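PDB 2DLB: SPbeta prophage-derived uncharacterized protein YopT from Bacillus subtilis, which is of unknown function and forms a homodimer whose two chains share extended antiparallel beta sheet across their interface. Local coordinates for residues I8-E13 with V43-A48; I14-K19 with T28-I33; E24-L29 with T65-L70; N36-K41 with M60-T65. All blocks are in the same frame, centred on the assembly; numbering follows the deposited sequence.

Contact 1 of 4, residues I8-E13 with V43-A48; sequences IALNLE and VSFLKA
Leu10, Leu12 and Phe45 carry this contact, and it is apolar throughout: no hydrogen bond crosses between strand residues 8-13 and residues 43-48. The backbones stay well apart, with 11.0 Å between the CA atoms of Leu10 and Val43 and 11.2 Å between those of Leu12 and Phe45, so the side chains alone bridge the gap. The two leucines come from the direction opposite to the phenylalanine, and all three are buried.

The aromatic contact is made by the far end of the ring. Phe45 CZ lies 3.7 Å from Leu10 CD1 and 4.0 Å from Leu12 CD1, so the two methyl groups share this atom and differ in the neighbour each takes. Leu10 CD1 also approaches Phe45 CE1 at 3.9 Å, whereas Leu12 CD1 is 4.1 Å from Phe45 CE2, the other carbon next to CZ. Both methyls approach obliquely. The leucines share one conformation, CG beside the backbone N and opposite the carbonyl carbon (chi1 -46° for Leu10 and -49° for Leu12), which presents the two branched ends side by side to the ring.

Backbone bonding belongs to other pairings. Val43 and Phe45 bond to Phe55 and Glu53 of strand 52-69, and both segments continue into antiparallel pairing with strands of the second subunit, where Val43 packs on Val43 of that chain. With only 123 Å² buried between the segments and methyl-to-ring distances near van der Waals contact, the chemistry implies dispersion and exclusion of water between strand 3-19 and strand 42-46, without a directional bond to set the spacing.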
# COMPACT_ATOMS: atom_id res chain seq x y z
N ILE A 8 -8.90 4.62 -5.59
CA ILE A 8 -7.99 5.50 -4.89
C ILE A 8 -6.56 5.01 -5.15
O ILE A 8 -6.25 3.83 -4.99
CB ILE A 8 -8.30 5.56 -3.39
CG1 ILE A 8 -9.80 5.85 -3.09
CG2 ILE A 8 -7.43 6.57 -2.72
CD1 ILE A 8 -10.61 4.57 -2.84
N ALA A 9 -5.68 5.92 -5.51
CA ALA A 9 -4.25 5.72 -5.65
C ALA A 9 -3.60 6.00 -4.30
O ALA A 9 -3.72 7.10 -3.76
CB ALA A 9 -3.67 6.62 -6.71
N LEU A 10 -2.90 4.99 -3.77
CA LEU A 10 -2.10 5.14 -2.57
C LEU A 10 -0.62 5.05 -2.94
O LEU A 10 -0.21 4.05 -3.56
CB LEU A 10 -2.38 4.04 -1.55
CG LEU A 10 -3.84 3.71 -1.26
CD1 LEU A 10 -3.91 2.65 -0.17
CD2 LEU A 10 -4.63 4.93 -0.90
N ASN A 11 0.13 6.07 -2.58
CA ASN A 11 1.57 6.06 -2.80
C ASN A 11 2.24 5.91 -1.46
O ASN A 11 2.24 6.80 -0.64
CB ASN A 11 1.97 7.38 -3.46
CG ASN A 11 1.15 7.63 -4.73
OD1 ASN A 11 0.52 8.68 -4.86
ND2 ASN A 11 1.20 6.65 -5.62
N LEU A 12 2.78 4.73 -1.25
CA LEU A 12 3.40 4.35 -0.02
C LEU A 12 4.92 4.30 -0.19
O LEU A 12 5.42 4.01 -1.25
CB LEU A 12 2.98 2.93 0.38
CG LEU A 12 1.47 2.66 0.37
CD1 LEU A 12 1.22 1.26 0.92
CD2 LEU A 12 0.68 3.69 1.10
N GLU A 13 5.65 4.54 0.89
CA GLU A 13 7.06 4.26 0.98
C GLU A 13 7.26 3.30 2.16
O GLU A 13 6.80 3.56 3.27
CB GLU A 13 7.90 5.54 1.15
CG GLU A 13 9.35 5.27 0.82
CD GLU A 13 9.64 5.24 -0.67
OE1 GLU A 13 8.83 5.62 -1.53
OE2 GLU A 13 10.77 4.78 -1.00
N VAL A 43 -4.97 -5.61 0.68
CA VAL A 43 -3.97 -4.91 1.46
C VAL A 43 -4.61 -4.48 2.78
O VAL A 43 -5.77 -4.13 2.85
CB VAL A 43 -3.39 -3.72 0.68
CG1 VAL A 43 -4.45 -2.67 0.32
CG2 VAL A 43 -2.20 -3.09 1.42
N SER A 44 -3.81 -4.53 3.84
CA SER A 44 -4.28 -4.10 5.14
C SER A 44 -3.33 -3.09 5.74
O SER A 44 -2.11 -3.14 5.52
CB SER A 44 -4.46 -5.31 6.05
OG SER A 44 -3.41 -5.89 6.64
N PHE A 45 -3.88 -2.16 6.50
CA PHE A 45 -3.12 -1.13 7.20
C PHE A 45 -3.29 -1.29 8.70
O PHE A 45 -4.42 -1.40 9.18
CB PHE A 45 -3.56 0.27 6.80
CG PHE A 45 -3.16 0.60 5.38
CD1 PHE A 45 -3.91 0.20 4.33
CD2 PHE A 45 -1.96 1.27 5.16
CE1 PHE A 45 -3.50 0.45 3.04
CE2 PHE A 45 -1.58 1.53 3.87
CZ PHE A 45 -2.33 1.13 2.80
N LEU A 46 -2.19 -1.28 9.46
CA LEU A 46 -2.16 -1.19 10.91
C LEU A 46 -2.15 0.30 11.23
O LEU A 46 -1.12 0.99 11.11
CB LEU A 46 -0.94 -1.89 11.46
CG LEU A 46 -0.76 -1.77 12.99
CD1 LEU A 46 -1.94 -2.34 13.74
CD2 LEU A 46 0.53 -2.49 13.36
N LYS A 47 -3.32 0.84 11.58
CA LYS A 47 -3.52 2.27 11.75
C LYS A 47 -2.89 2.71 13.06
O LYS A 47 -2.51 1.91 13.92
CB LYS A 47 -5.02 2.57 11.64
CG LYS A 47 -5.59 2.33 10.27
CD LYS A 47 -7.08 2.49 10.06
CE LYS A 47 -7.94 1.48 10.74
NZ LYS A 47 -9.40 1.78 10.40
N ALA A 48 -2.77 4.03 13.20
CA ALA A 48 -2.12 4.62 14.37
C ALA A 48 -2.78 4.15 15.65
O ALA A 48 -2.06 3.98 16.65
CB ALA A 48 -2.12 6.13 14.30

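Contact 2 of 4, residues I14-K19 with T28-I33; sequences IVLKNK and TLVTRI
Strand 14-19 and helix 28-33 run at 129° between their N-to-C directions, with the short axes approaching to 9.7 Å. The CA atoms come nearest at Leu16 and Val30, 7.4 Å apart. This is the packing of a helix on the strand that precedes it in the chain, and 249 Å² of surface is buried by it.

Leu16 and Val30 point in opposing directions and pass alongside one another: Leu16 CD1 reaches Val30 CG2 at 3.9 Å and lies at almost the same distance from the other methyl, CG1. Ile33, one helical turn further on, adds a looser touch, its CD1 at 4.3 Å from Leu16 CD1.

Asn18 lies roughly perpendicular to Val30, and its chi1 of 61°, with CG between the backbone N and the carbonyl carbon, brings the amide to the helix there. ND2 is 3.6 Å from Val30 CG2 and 3.8 Å from Leu29 CB, approaches that are packing only. Both ends of the amide are hydrogen-bonded, OD1 to Ser26 OG one turn before Val30. Leu29 reaches past the amide to the strand end, where CD1 lies 3.7 Å from Lys19 O.

Ile8 of the second subunit also packs on Val30, so that subunit contributes to the packing round it. Chemically, the helix is held to the strand by methyl packing at Leu16, while the bond to Ser26 gives Asn18 a polar tie beside the methyls, at the surface of the subunit.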
# COMPACT_ATOMS: atom_id res chain seq x y z
N ILE A 14 7.92 2.19 1.92
CA ILE A 14 8.21 1.16 2.92
C ILE A 14 9.72 1.04 3.07
O ILE A 14 10.51 1.49 2.22
CB ILE A 14 7.60 -0.20 2.61
CG1 ILE A 14 8.11 -0.81 1.32
CG2 ILE A 14 6.05 -0.07 2.57
CD1 ILE A 14 8.06 -2.33 1.29
N VAL A 15 10.13 0.46 4.20
CA VAL A 15 11.53 0.25 4.55
C VAL A 15 11.74 -1.24 4.73
O VAL A 15 10.98 -1.85 5.49
CB VAL A 15 11.96 1.16 5.74
CG1 VAL A 15 11.29 0.89 7.06
CG2 VAL A 15 13.50 1.10 5.96
N LEU A 16 12.73 -1.82 4.03
CA LEU A 16 13.05 -3.25 4.11
C LEU A 16 14.57 -3.38 4.25
O LEU A 16 15.30 -2.87 3.38
CB LEU A 16 12.72 -4.08 2.90
CG LEU A 16 11.48 -4.90 2.71
CD1 LEU A 16 11.54 -5.52 1.31
CD2 LEU A 16 11.30 -5.95 3.81
N LYS A 17 15.03 -4.03 5.30
CA LYS A 17 16.43 -4.25 5.60
C LYS A 17 16.80 -5.70 5.30
O LYS A 17 16.00 -6.62 5.49
CB LYS A 17 16.78 -3.97 7.07
CG LYS A 17 16.79 -2.50 7.48
CD LYS A 17 16.87 -2.45 9.01
CE LYS A 17 17.40 -1.11 9.45
NZ LYS A 17 16.77 -0.73 10.75
N ASN A 18 18.02 -5.90 4.87
CA ASN A 18 18.49 -7.28 4.64
C ASN A 18 20.00 -7.31 4.73
O ASN A 18 20.61 -6.29 5.04
CB ASN A 18 17.94 -7.85 3.35
CG ASN A 18 18.37 -7.08 2.09
OD1 ASN A 18 19.41 -6.45 2.09
ND2 ASN A 18 17.57 -7.16 1.05
N LYS A 19 20.57 -8.48 4.54
CA LYS A 19 22.00 -8.72 4.57
C LYS A 19 22.39 -9.21 3.17
O LYS A 19 21.67 -10.02 2.56
CB LYS A 19 22.35 -9.70 5.67
CG LYS A 19 22.10 -9.20 7.08
CD LYS A 19 22.82 -9.94 8.19
CE LYS A 19 22.42 -9.43 9.57
NZ LYS A 19 22.50 -10.48 10.63
N THR A 28 18.26 -7.23 -5.56
CA THR A 28 17.66 -8.44 -6.13
C THR A 28 16.77 -9.13 -5.12
O THR A 28 15.68 -9.62 -5.48
CB THR A 28 18.82 -9.36 -6.59
OG1 THR A 28 19.56 -8.69 -7.62
CG2 THR A 28 18.28 -10.66 -7.11
N LEU A 29 17.18 -9.19 -3.86
CA LEU A 29 16.39 -9.83 -2.80
C LEU A 29 15.06 -9.09 -2.61
O LEU A 29 14.01 -9.72 -2.56
CB LEU A 29 17.20 -9.91 -1.51
CG LEU A 29 18.41 -10.84 -1.42
CD1 LEU A 29 19.27 -10.55 -0.19
CD2 LEU A 29 18.04 -12.30 -1.36
N VAL A 30 15.09 -7.76 -2.47
CA VAL A 30 13.90 -6.96 -2.29
C VAL A 30 13.02 -7.07 -3.51
O VAL A 30 11.78 -7.15 -3.41
CB VAL A 30 14.26 -5.46 -2.02
CG1 VAL A 30 13.10 -4.53 -2.24
CG2 VAL A 30 14.89 -5.41 -0.62
N THR A 31 13.59 -7.08 -4.72
CA THR A 31 12.81 -7.17 -5.95
C THR A 31 12.02 -8.47 -5.98
O THR A 31 10.85 -8.49 -6.32
CB THR A 31 13.73 -7.03 -7.17
OG1 THR A 31 14.27 -5.69 -7.17
CG2 THR A 31 12.95 -7.23 -8.46
N ARG A 32 12.62 -9.59 -5.59
CA ARG A 32 11.90 -10.86 -5.61
C ARG A 32 10.68 -10.78 -4.70
O ARG A 32 9.58 -11.24 -5.01
CB ARG A 32 12.85 -12.00 -5.23
CG ARG A 32 12.38 -13.43 -5.30
CD ARG A 32 13.50 -14.44 -5.08
NE ARG A 32 13.27 -15.77 -5.59
CZ ARG A 32 13.73 -16.93 -5.15
NH1 ARG A 32 14.52 -16.99 -4.07
NH2 ARG A 32 13.44 -18.09 -5.74
N ILE A 33 10.88 -10.19 -3.53
CA ILE A 33 9.76 -10.07 -2.57
C ILE A 33 8.65 -9.25 -3.20
O ILE A 33 7.47 -9.61 -3.18
CB ILE A 33 10.22 -9.45 -1.25
CG1 ILE A 33 11.12 -10.42 -0.45
CG2 ILE A 33 9.06 -8.96 -0.36
CD1 ILE A 33 11.90 -9.77 0.68

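Contact 3 of 4, residues E24-L29 with T65-L70; sequences EVSETL and TNTEEL
A carboxylate-hydroxyl contact between Glu27 and Thr67 joins helix 23-35 to the far end of strand 52-69; the centre of the contact is about 15 Å from the centre of the chain. The evidence is the separation of 2.6 Å between Thr67 OG1 and Glu27 OE2, although the hydroxyl proton is not settled on this acceptor: Asn6 OD1 of the second subunit is also a hydrogen-bonding partner of Thr67 OG1.

The two side chains cross at a slant. Glu27 leaves the helix with CG beside the backbone N and then runs extended (chi2 -172°), which carries its carboxylate out to the strand although its first bond does not head that way. Its aliphatic part follows closely, with CG 3.2 Å from Thr67 OG1 and 4.1 Å from Thr67 CG2. On the threonine, OG1 sits beside the backbone N (chi1 -56°) and meets the carboxylate, while CG2, opposite that nitrogen, lies near both Glu27 CG and Ser26 OG. The methyl carbon is 4.2 Å from Ser26 OG, a van der Waals approach. That hydroxyl is hydrogen-bonded to Asn18 OD1 and to Asn6 ND2 of the second subunit.

The surface buried is small, 122 Å², and the CA atoms of Glu27 and Thr67 are 7.3 Å apart. Helix 23-35 thus packs against two strands of its own chain here, 3-19 through Asn18 and 52-69 through Thr67, while residues 66-69 pair antiparallel with a strand of the second subunit.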
# COMPACT_ATOMS: atom_id res chain seq x y z
N GLU A 24 23.69 -4.44 -4.99
CA GLU A 24 23.04 -5.12 -6.10
C GLU A 24 22.29 -6.37 -5.61
O GLU A 24 21.13 -6.60 -5.98
CB GLU A 24 24.02 -5.50 -7.19
CG GLU A 24 24.64 -4.35 -7.94
CD GLU A 24 25.87 -3.67 -7.44
OE1 GLU A 24 26.23 -3.86 -6.26
OE2 GLU A 24 26.46 -2.89 -8.24
N VAL A 25 22.92 -7.18 -4.75
CA VAL A 25 22.28 -8.39 -4.28
C VAL A 25 21.16 -7.99 -3.35
O VAL A 25 20.07 -8.55 -3.39
CB VAL A 25 23.27 -9.36 -3.61
CG1 VAL A 25 22.49 -10.46 -2.92
CG2 VAL A 25 24.28 -9.87 -4.64
N SER A 26 21.35 -6.96 -2.52
CA SER A 26 20.27 -6.45 -1.66
C SER A 26 19.04 -6.10 -2.45
O SER A 26 17.90 -6.45 -2.09
CB SER A 26 20.77 -5.24 -0.87
OG SER A 26 19.75 -4.81 0.04
N GLU A 27 19.25 -5.40 -3.57
CA GLU A 27 18.15 -5.04 -4.46
C GLU A 27 17.47 -6.24 -5.11
O GLU A 27 16.24 -6.29 -5.24
CB GLU A 27 18.56 -3.99 -5.51
CG GLU A 27 18.86 -2.64 -4.92
CD GLU A 27 19.10 -1.51 -5.90
OE1 GLU A 27 19.27 -1.80 -7.09
OE2 GLU A 27 19.14 -0.33 -5.47
N THR A 28 18.26 -7.23 -5.56
CA THR A 28 17.66 -8.44 -6.13
C THR A 28 16.77 -9.13 -5.12
O THR A 28 15.68 -9.62 -5.48
CB THR A 28 18.82 -9.36 -6.59
OG1 THR A 28 19.56 -8.69 -7.62
CG2 THR A 28 18.28 -10.66 -7.11
N LEU A 29 17.18 -9.19 -3.86
CA LEU A 29 16.39 -9.83 -2.80
C LEU A 29 15.06 -9.09 -2.61
O LEU A 29 14.01 -9.72 -2.56
CB LEU A 29 17.20 -9.91 -1.51
CG LEU A 29 18.41 -10.84 -1.42
CD1 LEU A 29 19.27 -10.55 -0.19
CD2 LEU A 29 18.04 -12.30 -1.36
N THR A 65 13.59 2.99 -4.29
CA THR A 65 13.97 4.39 -4.23
C THR A 65 15.42 4.60 -3.80
O THR A 65 16.18 5.31 -4.44
CB THR A 65 13.05 5.15 -3.24
OG1 THR A 65 11.66 4.85 -3.54
CG2 THR A 65 13.30 6.63 -3.37
N ASN A 66 15.86 3.93 -2.73
CA ASN A 66 17.14 4.04 -2.14
C ASN A 66 17.62 2.64 -1.67
O ASN A 66 16.81 1.85 -1.15
CB ASN A 66 17.17 4.87 -0.85
CG ASN A 66 16.49 6.19 -0.90
OD1 ASN A 66 15.71 6.62 -0.06
ND2 ASN A 66 16.76 6.92 -1.94
N THR A 67 18.92 2.43 -1.78
CA THR A 67 19.60 1.30 -1.15
C THR A 67 20.84 1.82 -0.46
O THR A 67 21.68 2.49 -1.10
CB THR A 67 19.99 0.24 -2.18
OG1 THR A 67 18.81 -0.16 -2.88
CG2 THR A 67 20.62 -1.01 -1.56
N GLU A 68 20.97 1.58 0.83
CA GLU A 68 22.02 2.21 1.63
C GLU A 68 22.66 1.18 2.56
O GLU A 68 22.00 0.51 3.33
CB GLU A 68 21.41 3.36 2.44
CG GLU A 68 20.69 4.39 1.55
CD GLU A 68 20.01 5.55 2.16
OE1 GLU A 68 20.17 5.77 3.37
OE2 GLU A 68 19.29 6.31 1.47
N GLU A 69 23.98 1.11 2.50
CA GLU A 69 24.75 0.30 3.43
C GLU A 69 24.57 0.75 4.86
O GLU A 69 24.61 1.96 5.10
CB GLU A 69 26.27 0.33 3.10
CG GLU A 69 27.04 -0.78 3.80
CD GLU A 69 28.46 -0.91 3.30
OE1 GLU A 69 28.90 -0.32 2.31
OE2 GLU A 69 29.16 -1.72 3.91
N LEU A 70 24.36 -0.20 5.75
CA LEU A 70 24.28 0.07 7.19
C LEU A 70 25.61 -0.05 7.91
O LEU A 70 26.42 -0.89 7.52
CB LEU A 70 23.25 -0.89 7.78
CG LEU A 70 21.80 -0.70 7.29
CD1 LEU A 70 20.82 -1.80 7.74
CD2 LEU A 70 21.26 0.65 7.75

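Contact 4 of 4, residues N36-K41 with M60-T65; sequences NLLLSK and MEYEIT
Leu37 and Leu38 close on Met60, a selenomethionine, at the start of segment 60-65. The selenium lies 3.7 Å from Leu37 CB and 3.6 Å from Leu37 O. Met60 extends from the strand with CG opposite its own backbone N (chi1 176°) and the chain straight beyond, which takes SE and CE to the turn. Leu38 works with one branch, CD2, which rests 3.6 Å from Met60 O and meets Tyr62 at 3.9 Å from CD1. That approach is to the edge of the tyrosine ring, in its plane, and the two side chains stand nearly perpendicular.

A water supplies a polar link. It can donate to Leu38 O at 2.7 Å, though other acceptors compete for its protons, and it accepts from Met60 N at 3.1 Å, joining the two backbones where no direct hydrogen bond does.

Farther out, the loop is shaped by a type I beta turn from Leu37 to Ser40, closed by Ser40 N bonding to Leu37 O at 2.9 Å. The same carbonyl oxygen therefore both closes the turn and borders the selenium. Tyr62 is positioned from the helix side: its hydroxyl is hydrogen-bonded to Glu35, and its side chain touches Thr31 and Cys34. Met60 also packs on Leu12 of the second subunit.

Chemically, the loop sits on the strand through apolar side chains, supplemented by a water between Leu38 O and Met60 N, an interface that buries 222 Å² without direct backbone pairing.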
# COMPACT_ATOMS: atom_id res chain seq x y z
N ASN A 36 6.64 -10.80 -6.07
CA ASN A 36 5.66 -11.79 -5.57
C ASN A 36 4.47 -11.11 -4.89
O ASN A 36 3.59 -11.89 -4.46
CB ASN A 36 6.36 -12.76 -4.63
CG ASN A 36 7.17 -13.79 -5.39
OD1 ASN A 36 6.79 -14.17 -6.50
ND2 ASN A 36 8.26 -14.19 -4.77
N LEU A 37 4.37 -9.81 -4.80
CA LEU A 37 3.21 -9.15 -4.24
C LEU A 37 2.26 -8.60 -5.32
O LEU A 37 1.16 -8.20 -4.97
CB LEU A 37 3.60 -7.94 -3.39
CG LEU A 37 4.46 -8.23 -2.16
CD1 LEU A 37 4.91 -6.94 -1.48
CD2 LEU A 37 3.70 -9.17 -1.22
N LEU A 38 2.70 -8.55 -6.58
CA LEU A 38 2.03 -7.79 -7.60
C LEU A 38 0.55 -8.16 -7.75
O LEU A 38 -0.23 -7.26 -8.06
CB LEU A 38 2.72 -7.94 -8.96
CG LEU A 38 4.06 -7.28 -9.12
CD1 LEU A 38 4.61 -7.65 -10.50
CD2 LEU A 38 3.99 -5.77 -9.01
N LEU A 39 0.22 -9.44 -7.57
CA LEU A 39 -1.14 -9.88 -7.82
C LEU A 39 -1.96 -10.01 -6.54
O LEU A 39 -3.06 -10.52 -6.56
CB LEU A 39 -1.16 -11.19 -8.59
CG LEU A 39 -0.43 -11.16 -9.94
CD1 LEU A 39 -0.53 -12.54 -10.57
CD2 LEU A 39 -0.98 -10.06 -10.85
N SER A 40 -1.44 -9.51 -5.42
CA SER A 40 -2.19 -9.56 -4.17
C SER A 40 -3.55 -8.90 -4.34
O SER A 40 -3.69 -7.83 -4.92
CB SER A 40 -1.39 -8.87 -3.08
OG SER A 40 -2.13 -8.70 -1.91
N LYS A 41 -4.59 -9.54 -3.77
CA LYS A 41 -5.95 -9.07 -3.89
C LYS A 41 -6.40 -8.17 -2.75
O LYS A 41 -7.48 -7.57 -2.85
CB LYS A 41 -6.91 -10.28 -3.98
CG LYS A 41 -6.61 -11.16 -5.17
CD LYS A 41 -6.93 -10.56 -6.51
CE LYS A 41 -6.94 -11.64 -7.57
NZ LYS A 41 -6.77 -11.17 -8.95
N MSE A 60 -0.99 -2.98 -8.37
CA MSE A 60 0.22 -2.61 -7.67
C MSE A 60 1.39 -2.43 -8.63
O MSE A 60 1.51 -3.27 -9.52
CB MSE A 60 0.66 -3.72 -6.69
CG MSE A 60 2.00 -3.30 -6.05
SE MSE A 60 2.47 -4.80 -5.05
CE MSE A 60 4.21 -4.14 -4.60
N GLU A 61 2.18 -1.42 -8.36
CA GLU A 61 3.47 -1.25 -9.02
C GLU A 61 4.46 -0.91 -7.93
O GLU A 61 4.05 -0.43 -6.88
CB GLU A 61 3.43 -0.21 -10.11
CG GLU A 61 2.56 -0.55 -11.32
CD GLU A 61 1.28 0.26 -11.12
OE1 GLU A 61 0.40 0.12 -11.99
OE2 GLU A 61 1.23 1.02 -10.11
N TYR A 62 5.73 -1.10 -8.15
CA TYR A 62 6.75 -0.72 -7.18
C TYR A 62 8.02 -0.30 -7.88
O TYR A 62 8.29 -0.70 -9.02
CB TYR A 62 7.01 -1.87 -6.16
CG TYR A 62 7.76 -3.00 -6.81
CD1 TYR A 62 7.05 -3.96 -7.53
CD2 TYR A 62 9.15 -3.10 -6.69
CE1 TYR A 62 7.74 -5.00 -8.12
CE2 TYR A 62 9.82 -4.12 -7.31
CZ TYR A 62 9.11 -5.07 -8.01
OH TYR A 62 9.86 -6.06 -8.60
N GLU A 63 8.83 0.41 -7.08
CA GLU A 63 10.21 0.70 -7.53
C GLU A 63 11.05 0.93 -6.30
O GLU A 63 10.59 1.58 -5.35
CB GLU A 63 10.24 1.87 -8.48
CG GLU A 63 9.97 3.18 -7.84
CD GLU A 63 10.22 4.43 -8.66
OE1 GLU A 63 10.76 4.32 -9.80
OE2 GLU A 63 9.86 5.52 -8.11
N ILE A 64 12.30 0.45 -6.29
CA ILE A 64 13.20 0.77 -5.23
C ILE A 64 13.62 2.25 -5.38
O ILE A 64 13.95 2.66 -6.49
CB ILE A 64 14.40 -0.19 -5.22
CG1 ILE A 64 13.98 -1.65 -5.00
CG2 ILE A 64 15.44 0.25 -4.18
CD1 ILE A 64 15.05 -2.70 -5.04
N THR A 65 13.59 2.99 -4.29
CA THR A 65 13.97 4.39 -4.23
C THR A 65 15.42 4.60 -3.80
O THR A 65 16.18 5.31 -4.44
CB THR A 65 13.05 5.15 -3.24
OG1 THR A 65 11.66 4.85 -3.54
CG2 THR A 65 13.30 6.63 -3.37
O HOH W 1 -0.60 -5.52 -10.06

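Contacts 2 and 3 lie closest, their centres about 7 Å apart: they share Thr28 and Leu29 of helix 23-35, and Asn18 OD1 bonds to Ser26 OG at 2.6 Å between them. Contact 4 stands about 12 Å from contact 2, centre to centre, joined by Ile64 CD1, 3.9 Å from Val30 CG1, and is nested within the chain loop closed by contact 3. The centres of contacts 1 and 3 are about 23 Å apart, on opposite sides of the chain's centre, yet Glu13 OE2 reaches Thr65 OG1 at 2.7 Å, a probable hydrogen bond. All four contacts touch the second subunit, so the homodimer interface runs through the whole set.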